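Local structure of N5-Carboxyaminoimidazole ribonucleotide synthetase (Staphylococcus aureus subsp. aureus, 3ORQ) at residues N190-V195 and S262-Y267; V256-D261 and L266-I271. The protein catalyses the ATP-dependent carboxylation of 5-aminoimidazole ribonucleotide with bicarbonate to N5-carboxyaminoimidazole ribonucleotide, a step of purine biosynthesis. All blocks are in the same frame, centred on the assembly; numbering follows the deposited sequence.

Contact 1 of 2, residues N190-V195 and S262-Y267; sequences NIKKEV and SNNQLY. With ADP (adenosine-5'-diphosphate), chain D.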
ATOM      1  N   ASN A 190      -4.652 -16.443  34.974  1.00 30.33           N
ATOM      2  CA  ASN A 190      -5.282 -15.155  35.198  1.00 31.62           C
ATOM      3  C   ASN A 190      -4.479 -14.069  34.471  1.00 30.67           C
ATOM      4  O   ASN A 190      -3.555 -13.473  35.039  1.00 29.95           O
ATOM      5  CB  ASN A 190      -5.380 -14.858  36.701  1.00 34.78           C
ATOM      6  CG  ASN A 190      -6.192 -13.599  37.002  1.00 37.32           C
ATOM      7  OD1 ASN A 190      -6.003 -12.966  38.043  1.00 40.53           O
ATOM      8  ND2 ASN A 190      -7.099 -13.232  36.091  1.00 36.88           N
ATOM      9  N   ILE A 191      -4.837 -13.833  33.210  1.00 30.74           N
ATOM     10  CA  ILE A 191      -4.081 -12.952  32.303  1.00 29.55           C
ATOM     11  C   ILE A 191      -4.517 -11.490  32.394  1.00 28.24           C
ATOM     12  O   ILE A 191      -5.708 -11.205  32.301  1.00 27.56           O
ATOM     13  CB  ILE A 191      -4.280 -13.407  30.872  1.00 30.18           C
ATOM     14  CG1 ILE A 191      -3.726 -14.818  30.711  1.00 33.41           C
ATOM     15  CG2 ILE A 191      -3.629 -12.405  29.868  1.00 29.16           C
ATOM     16  CD1 ILE A 191      -3.845 -15.326  29.294  1.00 37.52           C
ATOM     17  N   LYS A 192      -3.569 -10.567  32.574  1.00 26.27           N
ATOM     18  CA  LYS A 192      -3.946  -9.145  32.599  1.00 27.10           C
ATOM     19  C   LYS A 192      -3.766  -8.454  31.235  1.00 27.16           C
ATOM     20  O   LYS A 192      -4.537  -7.569  30.877  1.00 28.59           O
ATOM     21  CB  LYS A 192      -3.255  -8.359  33.723  1.00 27.75           C
ATOM     22  CG  LYS A 192      -1.764  -8.299  33.607  1.00 31.64           C
ATOM     23  CD  LYS A 192      -1.111  -7.553  34.774  1.00 37.23           C
ATOM     24  CE  LYS A 192      -0.601  -6.188  34.339  1.00 38.84           C
ATOM     25  NZ  LYS A 192       0.134  -5.502  35.442  1.00 42.19           N
ATOM     26  N   LYS A 193      -2.752  -8.857  30.482  1.00 25.91           N
ATOM     27  CA  LYS A 193      -2.550  -8.337  29.134  1.00 24.53           C
ATOM     28  C   LYS A 193      -2.050  -9.441  28.213  1.00 21.18           C
ATOM     29  O   LYS A 193      -1.348 -10.350  28.647  1.00 19.30           O
ATOM     30  CB  LYS A 193      -1.534  -7.184  29.162  1.00 27.08           C
ATOM     31  CG  LYS A 193      -2.054  -5.845  29.678  1.00 28.63           C
ATOM     32  CD  LYS A 193      -2.166  -4.857  28.546  1.00 31.47           C
ATOM     33  CE  LYS A 193      -1.781  -3.454  28.990  1.00 34.37           C
ATOM     34  NZ  LYS A 193      -2.779  -2.776  29.868  1.00 36.20           N
ATOM     35  N   GLU A 194      -2.439  -9.362  26.946  1.00 20.09           N
ATOM     36  CA  GLU A 194      -1.785 -10.140  25.892  1.00 18.82           C
ATOM     37  C   GLU A 194      -1.005  -9.254  24.943  1.00 17.80           C
ATOM     38  O   GLU A 194      -1.469  -8.175  24.554  1.00 17.52           O
ATOM     39  CB  GLU A 194      -2.790 -10.951  25.103  1.00 18.74           C
ATOM     40  CG  GLU A 194      -3.494 -12.007  25.947  1.00 21.51           C
ATOM     41  CD  GLU A 194      -4.434 -12.814  25.143  1.00 21.00           C
ATOM     42  OE1 GLU A 194      -5.639 -12.671  25.356  1.00 25.41           O
ATOM     43  OE2 GLU A 194      -3.981 -13.564  24.265  1.00 22.30           O
ATOM     44  N   VAL A 195       0.187  -9.703  24.573  1.00 15.60           N
ATOM     45  CA  VAL A 195       0.987  -8.967  23.610  1.00 13.85           C
ATOM     46  C   VAL A 195       1.503  -9.922  22.562  1.00 13.38           C
ATOM     47  O   VAL A 195       1.456 -11.151  22.744  1.00 12.19           O
ATOM     48  CB  VAL A 195       2.203  -8.198  24.244  1.00 12.26           C
ATOM     49  CG1 VAL A 195       1.717  -7.213  25.277  1.00 12.18           C
ATOM     50  CG2 VAL A 195       3.246  -9.162  24.816  1.00 12.46           C
ATOM     51  N   SER A 262      -1.492 -12.135  36.008  1.00 28.87           N
ATOM     52  CA  SER A 262      -1.922 -11.185  37.041  1.00 29.73           C
ATOM     53  C   SER A 262      -0.703 -10.662  37.820  1.00 30.85           C
ATOM     54  O   SER A 262      -0.733  -9.569  38.391  1.00 29.71           O
ATOM     55  CB  SER A 262      -2.906 -11.851  37.990  1.00 30.59           C
ATOM     56  OG  SER A 262      -2.340 -13.019  38.557  1.00 32.16           O
ATOM     57  N   ASN A 263       0.371 -11.452  37.796  1.00 32.33           N
ATOM     58  CA  ASN A 263       1.628 -11.119  38.468  1.00 33.18           C
ATOM     59  C   ASN A 263       2.767 -10.646  37.564  1.00 33.71           C
ATOM     60  O   ASN A 263       3.944 -10.734  37.931  1.00 34.23           O
ATOM     61  CB  ASN A 263       2.087 -12.296  39.325  1.00 32.56           C
ATOM     62  CG  ASN A 263       1.567 -12.204  40.734  1.00 34.76           C
ATOM     63  OD1 ASN A 263       2.259 -11.703  41.623  1.00 35.99           O
ATOM     64  ND2 ASN A 263       0.328 -12.641  40.946  1.00 34.41           N
ATOM     65  N   ASN A 264       2.406 -10.147  36.382  1.00 33.06           N
ATOM     66  CA  ASN A 264       3.362  -9.590  35.413  1.00 32.07           C
ATOM     67  C   ASN A 264       4.360 -10.597  34.838  1.00 30.36           C
ATOM     68  O   ASN A 264       5.401 -10.212  34.308  1.00 30.71           O
ATOM     69  CB  ASN A 264       4.091  -8.381  35.993  1.00 33.43           C
ATOM     70  CG  ASN A 264       3.958  -7.158  35.128  1.00 34.48           C
ATOM     71  OD1 ASN A 264       2.844  -6.744  34.799  1.00 35.45           O
ATOM     72  ND2 ASN A 264       5.091  -6.546  34.776  1.00 33.91           N
ATOM     73  N   GLN A 265       4.030 -11.882  34.941  1.00 27.39           N
ATOM     74  CA  GLN A 265       4.847 -12.949  34.364  1.00 26.48           C
ATOM     75  C   GLN A 265       4.553 -13.244  32.871  1.00 24.33           C
ATOM     76  O   GLN A 265       3.383 -13.422  32.483  1.00 22.67           O
ATOM     77  CB  GLN A 265       4.655 -14.218  35.165  1.00 27.81           C
ATOM     78  CG  GLN A 265       5.650 -15.297  34.878  1.00 31.87           C
ATOM     79  CD  GLN A 265       6.034 -16.026  36.138  1.00 38.36           C
ATOM     80  OE1 GLN A 265       6.803 -15.503  36.952  1.00 40.85           O
ATOM     81  NE2 GLN A 265       5.484 -17.234  36.326  1.00 39.75           N
ATOM     82  N   LEU A 266       5.625 -13.339  32.077  1.00 22.20           N
ATOM     83  CA  LEU A 266       5.539 -13.542  30.626  1.00 22.02           C
ATOM     84  C   LEU A 266       5.564 -15.017  30.282  1.00 22.67           C
ATOM     85  O   LEU A 266       6.460 -15.732  30.716  1.00 24.04           O
ATOM     86  CB  LEU A 266       6.698 -12.841  29.887  1.00 20.67           C
ATOM     87  CG  LEU A 266       6.609 -12.679  28.350  1.00 20.29           C
ATOM     88  CD1 LEU A 266       5.536 -11.664  27.978  1.00 20.28           C
ATOM     89  CD2 LEU A 266       7.936 -12.305  27.663  1.00 15.23           C
ATOM     90  N   TYR A 267       4.574 -15.475  29.522  1.00 21.41           N
ATOM     91  CA  TYR A 267       4.648 -16.797  28.903  1.00 21.87           C
ATOM     92  C   TYR A 267       4.483 -16.684  27.374  1.00 21.61           C
ATOM     93  O   TYR A 267       3.669 -15.883  26.877  1.00 20.29           O
ATOM     94  CB  TYR A 267       3.553 -17.746  29.402  1.00 22.47           C
ATOM     95  CG  TYR A 267       3.347 -17.916  30.910  1.00 25.89           C
ATOM     96  CD1 TYR A 267       2.871 -16.862  31.702  1.00 27.41           C
ATOM     97  CD2 TYR A 267       3.540 -19.155  31.523  1.00 24.15           C
ATOM     98  CE1 TYR A 267       2.640 -17.032  33.034  1.00 26.63           C
ATOM     99  CE2 TYR A 267       3.296 -19.325  32.846  1.00 24.44           C
ATOM    100  CZ  TYR A 267       2.848 -18.264  33.600  1.00 27.97           C
ATOM    101  OH  TYR A 267       2.622 -18.426  34.950  1.00 33.65           O
TER
HETATM  102  PB  ADP D 376      -6.250 -19.653  18.694  1.00 59.68           P
HETATM  103  O1B ADP D 376      -5.035 -20.389  18.191  1.00 61.31           O
HETATM  104  O2B ADP D 376      -6.267 -18.151  18.628  1.00 59.04           O
HETATM  105  O3B ADP D 376      -7.520 -20.278  18.188  1.00 68.35           O
HETATM  106  PA  ADP D 376      -5.254 -19.514  21.356  1.00 65.60           P
HETATM  107  O1A ADP D 376      -4.634 -20.755  21.947  1.00 65.52           O
HETATM  108  O2A ADP D 376      -4.348 -18.456  20.779  1.00 66.43           O
HETATM  109  O3A ADP D 376      -6.366 -19.963  20.269  1.00 69.90           O
HETATM  110  O5' ADP D 376      -6.200 -18.789  22.432  1.00 61.87           O
HETATM  111  C5' ADP D 376      -7.100 -17.761  22.058  1.00 59.69           C
HETATM  112  C4' ADP D 376      -7.375 -16.892  23.273  1.00 61.94           C
HETATM  113  O4' ADP D 376      -7.930 -17.678  24.360  1.00 62.13           O
HETATM  114  C3' ADP D 376      -6.113 -16.229  23.831  1.00 61.80           C
HETATM  115  O3' ADP D 376      -5.787 -14.979  23.213  1.00 63.69           O
HETATM  116  C2' ADP D 376      -6.473 -16.041  25.297  1.00 59.11           C
HETATM  117  O2' ADP D 376      -7.098 -14.787  25.499  1.00 54.48           O
HETATM  118  C1' ADP D 376      -7.432 -17.183  25.613  1.00 58.57           C
HETATM  119  N9  ADP D 376      -6.573 -18.223  26.220  1.00 55.95           N
HETATM  120  C8  ADP D 376      -6.006 -19.251  25.552  1.00 54.27           C
HETATM  121  N7  ADP D 376      -5.237 -20.014  26.367  1.00 53.00           N
HETATM  122  C5  ADP D 376      -5.341 -19.456  27.600  1.00 53.77           C
HETATM  123  C6  ADP D 376      -4.792 -19.776  28.943  1.00 52.32           C
HETATM  124  N6  ADP D 376      -3.973 -20.853  29.089  1.00 48.05           N
HETATM  125  N1  ADP D 376      -5.121 -18.947  29.962  1.00 52.71           N
HETATM  126  C2  ADP D 376      -5.926 -17.870  29.795  1.00 54.80           C
HETATM  127  N3  ADP D 376      -6.464 -17.516  28.602  1.00 55.38           N
HETATM  128  C4  ADP D 376      -6.205 -18.271  27.498  1.00 53.52           C
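K192 reaches across to the turn S262-Q265, which leads into strand 266-272, with its whole side chain. CB points toward that turn, and CG sits between the backbone N and the carbonyl carbon (chi1 63°). CD passes 4.2 Å from the carbonyl O of S262, a loose approach. A bend at chi3 (-107°) then turns CE to within 3.5 Å of N264 OD1, and NZ closes on the same oxygen with a hydrogen bond of 3.0 Å from K192 NZ to N264 OD1. The ammonium comes in tilted from the amide plane of N264. Two residues back, the backbone makes the second link: S262 N gives a short but bent, weak hydrogen bond to N190 O, 2.6 Å long, while N190 OD1 lies against S262 CB. Both links are at the surface. Further along the same segment, E194 takes both ribose hydroxyls of ADP, OE1 from O2' and OE2 from O3'; I191, on the other side of the corner at K192, brings CD1 against adenine C2. The turn joins strands 252-261 and 266-272; strand 191-201 runs beside 252-261 in the large antiparallel sheet, and L266 faces helix 234-245.

Contact 2 of 2, residues V256-D261 and L266-I271; sequences VEFFID and LYVNEI. With MG (magnesium ion), chain C; ADP (adenosine-5'-diphosphate), chain D.
E257 and E270 lie side by side, pointing the same way, with their carboxylates on a magnesium ion, on the hairpin of strands 252-261 and 266-272, part of the ATP-grasp fold. E257 OE1 binds the magnesium at 2.5 Å and E270 OE2 at 2.2 Å, with ADP O2A as a further ligand; E257 OE2 makes a longer approach of 2.8 Å to the metal, so E257 meets it unevenly with both oxygens. The two carboxylate planes are 54° apart. N269 ND2 donates to ADP O2A at 3.1 Å and makes a weak hydrogen bond to E257 OE1, tying the phosphate to a metal ligand. In the next shell a classic beta bulge lets N269 and E270 both face E257: E257 O accepts from N269 N and, weakly, from E270 N, while E257 N bonds to E270 O. With its CG anti to the backbone N (chi1 174°), N269 sets CB over the F259 ring face, a CH-pi contact 3.7 Å from the centroid, and stacks its amide 20° from the ring plane; F259 CZ also comes close to adenine N7. Outside the segments, H276 NE2 hydrogen-bonds to E257 OE2, and R111 forms a long, weak ion pair with E270 OE1. Past the bulge, F259 and Y267 exchange two backbone hydrogen bonds, a hydrogen-bonded antiparallel pair. The other face is apolar: V256, F258 and I260 stand beside L266, V268 and I271; V256, L266, V268 and I271 meet helix 234-245, and V268 and I271 also helix 111-120. F258 CB touches L266 CD1 at 3.7 Å. Near the turn, D261 sets its carboxylate at the Y267 ring edge, with D261 OD1 3.2 Å from Y267 CE1.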
ATOM      1  N   VAL A 256       5.045 -14.120  17.382  1.00 10.09           N
ATOM      2  CA  VAL A 256       4.963 -14.845  18.650  1.00  7.65           C
ATOM      3  C   VAL A 256       3.935 -14.130  19.511  1.00  8.42           C
ATOM      4  O   VAL A 256       4.056 -12.920  19.746  1.00  7.06           O
ATOM      5  CB  VAL A 256       6.333 -14.856  19.366  1.00  6.71           C
ATOM      6  CG1 VAL A 256       6.306 -15.678  20.709  1.00  5.88           C
ATOM      7  CG2 VAL A 256       7.414 -15.362  18.458  1.00  5.33           C
ATOM      8  N   GLU A 257       2.924 -14.879  19.967  1.00  9.00           N
ATOM      9  CA  GLU A 257       1.913 -14.406  20.926  1.00  9.83           C
ATOM     10  C   GLU A 257       2.292 -14.750  22.353  1.00  9.94           C
ATOM     11  O   GLU A 257       2.678 -15.875  22.616  1.00 11.82           O
ATOM     12  CB  GLU A 257       0.570 -15.082  20.663  1.00  9.20           C
ATOM     13  CG  GLU A 257      -0.137 -14.639  19.419  1.00 14.14           C
ATOM     14  CD  GLU A 257      -1.510 -15.275  19.278  1.00 20.91           C
ATOM     15  OE1 GLU A 257      -2.070 -15.831  20.268  1.00 25.81           O
ATOM     16  OE2 GLU A 257      -2.054 -15.224  18.168  1.00 24.03           O
ATOM     17  N   PHE A 258       2.117 -13.805  23.273  1.00 11.06           N
ATOM     18  CA  PHE A 258       2.491 -13.997  24.677  1.00 12.27           C
ATOM     19  C   PHE A 258       1.340 -13.683  25.631  1.00 14.27           C
ATOM     20  O   PHE A 258       0.502 -12.839  25.349  1.00 13.75           O
ATOM     21  CB  PHE A 258       3.644 -13.073  25.106  1.00 11.52           C
ATOM     22  CG  PHE A 258       4.893 -13.191  24.288  1.00  9.23           C
ATOM     23  CD1 PHE A 258       4.991 -12.562  23.057  1.00  7.74           C
ATOM     24  CD2 PHE A 258       6.006 -13.856  24.791  1.00  8.55           C
ATOM     25  CE1 PHE A 258       6.172 -12.637  22.310  1.00  9.29           C
ATOM     26  CE2 PHE A 258       7.171 -13.948  24.071  1.00  9.57           C
ATOM     27  CZ  PHE A 258       7.262 -13.321  22.813  1.00 11.41           C
ATOM     28  N   PHE A 259       1.361 -14.336  26.793  1.00 15.68           N
ATOM     29  CA  PHE A 259       0.501 -13.976  27.895  1.00 17.10           C
ATOM     30  C   PHE A 259       1.297 -13.243  28.974  1.00 17.89           C
ATOM     31  O   PHE A 259       2.440 -13.597  29.278  1.00 19.84           O
ATOM     32  CB  PHE A 259      -0.136 -15.234  28.517  1.00 16.43           C
ATOM     33  CG  PHE A 259      -1.016 -16.002  27.588  1.00 16.84           C
ATOM     34  CD1 PHE A 259      -1.704 -15.363  26.556  1.00 18.97           C
ATOM     35  CD2 PHE A 259      -1.167 -17.376  27.744  1.00 17.50           C
ATOM     36  CE1 PHE A 259      -2.537 -16.081  25.680  1.00 18.59           C
ATOM     37  CE2 PHE A 259      -1.999 -18.111  26.878  1.00 19.59           C
ATOM     38  CZ  PHE A 259      -2.701 -17.451  25.848  1.00 17.45           C
ATOM     39  N   ILE A 260       0.702 -12.227  29.570  1.00 18.34           N
ATOM     40  CA  ILE A 260       1.254 -11.756  30.827  1.00 20.88           C
ATOM     41  C   ILE A 260       0.279 -11.975  32.026  1.00 23.52           C
ATOM     42  O   ILE A 260      -0.887 -11.560  31.978  1.00 25.01           O
ATOM     43  CB  ILE A 260       1.823 -10.322  30.732  1.00 24.06           C
ATOM     44  CG1 ILE A 260       0.936  -9.350  31.477  1.00 26.24           C
ATOM     45  CG2 ILE A 260       2.199  -9.863  29.242  1.00 19.00           C
ATOM     46  CD1 ILE A 260       1.603  -8.852  32.719  1.00 28.39           C
ATOM     47  N   ASP A 261       0.778 -12.649  33.069  1.00 24.03           N
ATOM     48  CA  ASP A 261       0.078 -12.921  34.361  1.00 26.80           C
ATOM     49  C   ASP A 261      -0.648 -11.784  35.036  1.00 27.30           C
ATOM     50  O   ASP A 261      -0.390 -10.626  34.760  1.00 28.14           O
ATOM     51  CB  ASP A 261       1.110 -13.378  35.427  1.00 28.02           C
ATOM     52  CG  ASP A 261       1.108 -14.850  35.618  1.00 34.76           C
ATOM     53  OD1 ASP A 261       0.415 -15.542  34.828  1.00 41.15           O
ATOM     54  OD2 ASP A 261       1.768 -15.326  36.554  1.00 40.10           O
ATOM     55  N   LEU A 266       5.625 -13.339  32.077  1.00 22.20           N
ATOM     56  CA  LEU A 266       5.539 -13.542  30.626  1.00 22.02           C
ATOM     57  C   LEU A 266       5.564 -15.017  30.282  1.00 22.67           C
ATOM     58  O   LEU A 266       6.460 -15.732  30.716  1.00 24.04           O
ATOM     59  CB  LEU A 266       6.698 -12.841  29.887  1.00 20.67           C
ATOM     60  CG  LEU A 266       6.609 -12.679  28.350  1.00 20.29           C
ATOM     61  CD1 LEU A 266       5.536 -11.664  27.978  1.00 20.28           C
ATOM     62  CD2 LEU A 266       7.936 -12.305  27.663  1.00 15.23           C
ATOM     63  N   TYR A 267       4.574 -15.475  29.522  1.00 21.41           N
ATOM     64  CA  TYR A 267       4.648 -16.797  28.903  1.00 21.87           C
ATOM     65  C   TYR A 267       4.483 -16.684  27.374  1.00 21.61           C
ATOM     66  O   TYR A 267       3.669 -15.883  26.877  1.00 20.29           O
ATOM     67  CB  TYR A 267       3.553 -17.746  29.402  1.00 22.47           C
ATOM     68  CG  TYR A 267       3.347 -17.916  30.910  1.00 25.89           C
ATOM     69  CD1 TYR A 267       2.871 -16.862  31.702  1.00 27.41           C
ATOM     70  CD2 TYR A 267       3.540 -19.155  31.523  1.00 24.15           C
ATOM     71  CE1 TYR A 267       2.640 -17.032  33.034  1.00 26.63           C
ATOM     72  CE2 TYR A 267       3.296 -19.325  32.846  1.00 24.44           C
ATOM     73  CZ  TYR A 267       2.848 -18.264  33.600  1.00 27.97           C
ATOM     74  OH  TYR A 267       2.622 -18.426  34.950  1.00 33.65           O
ATOM     75  N   VAL A 268       5.214 -17.519  26.640  1.00 20.92           N
ATOM     76  CA  VAL A 268       4.935 -17.721  25.234  1.00 20.99           C
ATOM     77  C   VAL A 268       3.667 -18.555  25.110  1.00 21.68           C
ATOM     78  O   VAL A 268       3.596 -19.642  25.688  1.00 22.50           O
ATOM     79  CB  VAL A 268       6.094 -18.467  24.568  1.00 21.25           C
ATOM     80  CG1 VAL A 268       5.952 -18.459  23.072  1.00 19.53           C
ATOM     81  CG2 VAL A 268       7.400 -17.840  24.964  1.00 19.43           C
ATOM     82  N   ASN A 269       2.680 -18.051  24.363  1.00 19.94           N
ATOM     83  CA  ASN A 269       1.490 -18.810  24.017  1.00 19.07           C
ATOM     84  C   ASN A 269       1.635 -19.666  22.757  1.00 18.56           C
ATOM     85  O   ASN A 269       1.538 -20.887  22.805  1.00 17.25           O
ATOM     86  CB  ASN A 269       0.271 -17.890  23.863  1.00 19.88           C
ATOM     87  CG  ASN A 269      -0.993 -18.645  23.336  1.00 23.56           C
ATOM     88  OD1 ASN A 269      -1.189 -19.840  23.613  1.00 25.10           O
ATOM     89  ND2 ASN A 269      -1.833 -17.942  22.557  1.00 17.90           N
ATOM     90  N   GLU A 270       1.809 -19.014  21.613  1.00 17.76           N
ATOM     91  CA  GLU A 270       1.898 -19.731  20.345  1.00 18.39           C
ATOM     92  C   GLU A 270       2.661 -18.914  19.302  1.00 16.55           C
ATOM     93  O   GLU A 270       2.833 -17.702  19.468  1.00 16.77           O
ATOM     94  CB  GLU A 270       0.480 -20.072  19.835  1.00 21.06           C
ATOM     95  CG  GLU A 270      -0.345 -18.868  19.294  1.00 22.78           C
ATOM     96  CD  GLU A 270      -1.832 -19.180  19.043  1.00 30.49           C
ATOM     97  OE1 GLU A 270      -2.282 -20.337  19.327  1.00 31.09           O
ATOM     98  OE2 GLU A 270      -2.564 -18.245  18.582  1.00 29.52           O
ATOM     99  N   ILE A 271       3.101 -19.575  18.229  1.00 14.36           N
ATOM    100  CA  ILE A 271       3.797 -18.911  17.136  1.00 12.74           C
ATOM    101  C   ILE A 271       3.091 -19.162  15.777  1.00 12.42           C
ATOM    102  O   ILE A 271       2.763 -20.306  15.437  1.00 10.12           O
ATOM    103  CB  ILE A 271       5.242 -19.384  17.016  1.00 14.50           C
ATOM    104  CG1 ILE A 271       5.911 -19.500  18.382  1.00 16.29           C
ATOM    105  CG2 ILE A 271       6.053 -18.453  16.069  1.00 12.19           C
ATOM    106  CD1 ILE A 271       7.342 -20.104  18.298  1.00 20.37           C
TER
HETATM  107 MG    MG C 375      -4.103 -16.818  19.192  1.00 46.41          MG
HETATM  108  PB  ADP D 376      -6.250 -19.653  18.694  1.00 59.68           P
HETATM  109  O1B ADP D 376      -5.035 -20.389  18.191  1.00 61.31           O
HETATM  110  O2B ADP D 376      -6.267 -18.151  18.628  1.00 59.04           O
HETATM  111  O3B ADP D 376      -7.520 -20.278  18.188  1.00 68.35           O
HETATM  112  PA  ADP D 376      -5.254 -19.514  21.356  1.00 65.60           P
HETATM  113  O1A ADP D 376      -4.634 -20.755  21.947  1.00 65.52           O
HETATM  114  O2A ADP D 376      -4.348 -18.456  20.779  1.00 66.43           O
HETATM  115  O3A ADP D 376      -6.366 -19.963  20.269  1.00 69.90           O
HETATM  116  O5' ADP D 376      -6.200 -18.789  22.432  1.00 61.87           O
HETATM  117  C5' ADP D 376      -7.100 -17.761  22.058  1.00 59.69           C
HETATM  118  C4' ADP D 376      -7.375 -16.892  23.273  1.00 61.94           C
HETATM  119  O4' ADP D 376      -7.930 -17.678  24.360  1.00 62.13           O
HETATM  120  C3' ADP D 376      -6.113 -16.229  23.831  1.00 61.80           C
HETATM  121  O3' ADP D 376      -5.787 -14.979  23.213  1.00 63.69           O
HETATM  122  C2' ADP D 376      -6.473 -16.041  25.297  1.00 59.11           C
HETATM  123  O2' ADP D 376      -7.098 -14.787  25.499  1.00 54.48           O
HETATM  124  C1' ADP D 376      -7.432 -17.183  25.613  1.00 58.57           C
HETATM  125  N9  ADP D 376      -6.573 -18.223  26.220  1.00 55.95           N
HETATM  126  C8  ADP D 376      -6.006 -19.251  25.552  1.00 54.27           C
HETATM  127  N7  ADP D 376      -5.237 -20.014  26.367  1.00 53.00           N
HETATM  128  C5  ADP D 376      -5.341 -19.456  27.600  1.00 53.77           C
HETATM  129  C6  ADP D 376      -4.792 -19.776  28.943  1.00 52.32           C
HETATM  130  N6  ADP D 376      -3.973 -20.853  29.089  1.00 48.05           N
HETATM  131  N1  ADP D 376      -5.121 -18.947  29.962  1.00 52.71           N
HETATM  132  C2  ADP D 376      -5.926 -17.870  29.795  1.00 54.80           C
HETATM  133  N3  ADP D 376      -6.464 -17.516  28.602  1.00 55.38           N
HETATM  134  C4  ADP D 376      -6.205 -18.271  27.498  1.00 53.52           C

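Contacts 1 and 2 lie about 8 Å apart, centre to centre, on the same side of the chain's centre and within the ATP-grasp domain. Strand 191-201 comes first along the chain, then 252-261 and 266-272; in the large antiparallel sheet 252-261 lies between the other two, and 266-272 is an outermost strand. Contact 1 closes the hairpin's turn onto the start of the first strand, while contact 2 is the pairing of the hairpin's two strands, and both include L266 and Y267. Backbone pairing of V195 with F258 and K192 with I260 joins them. ADP spans both: contact 1 meets its ribose and adenine, contact 2 holds the alpha-phosphate and the magnesium bound to it, and F259 also nears the adenine.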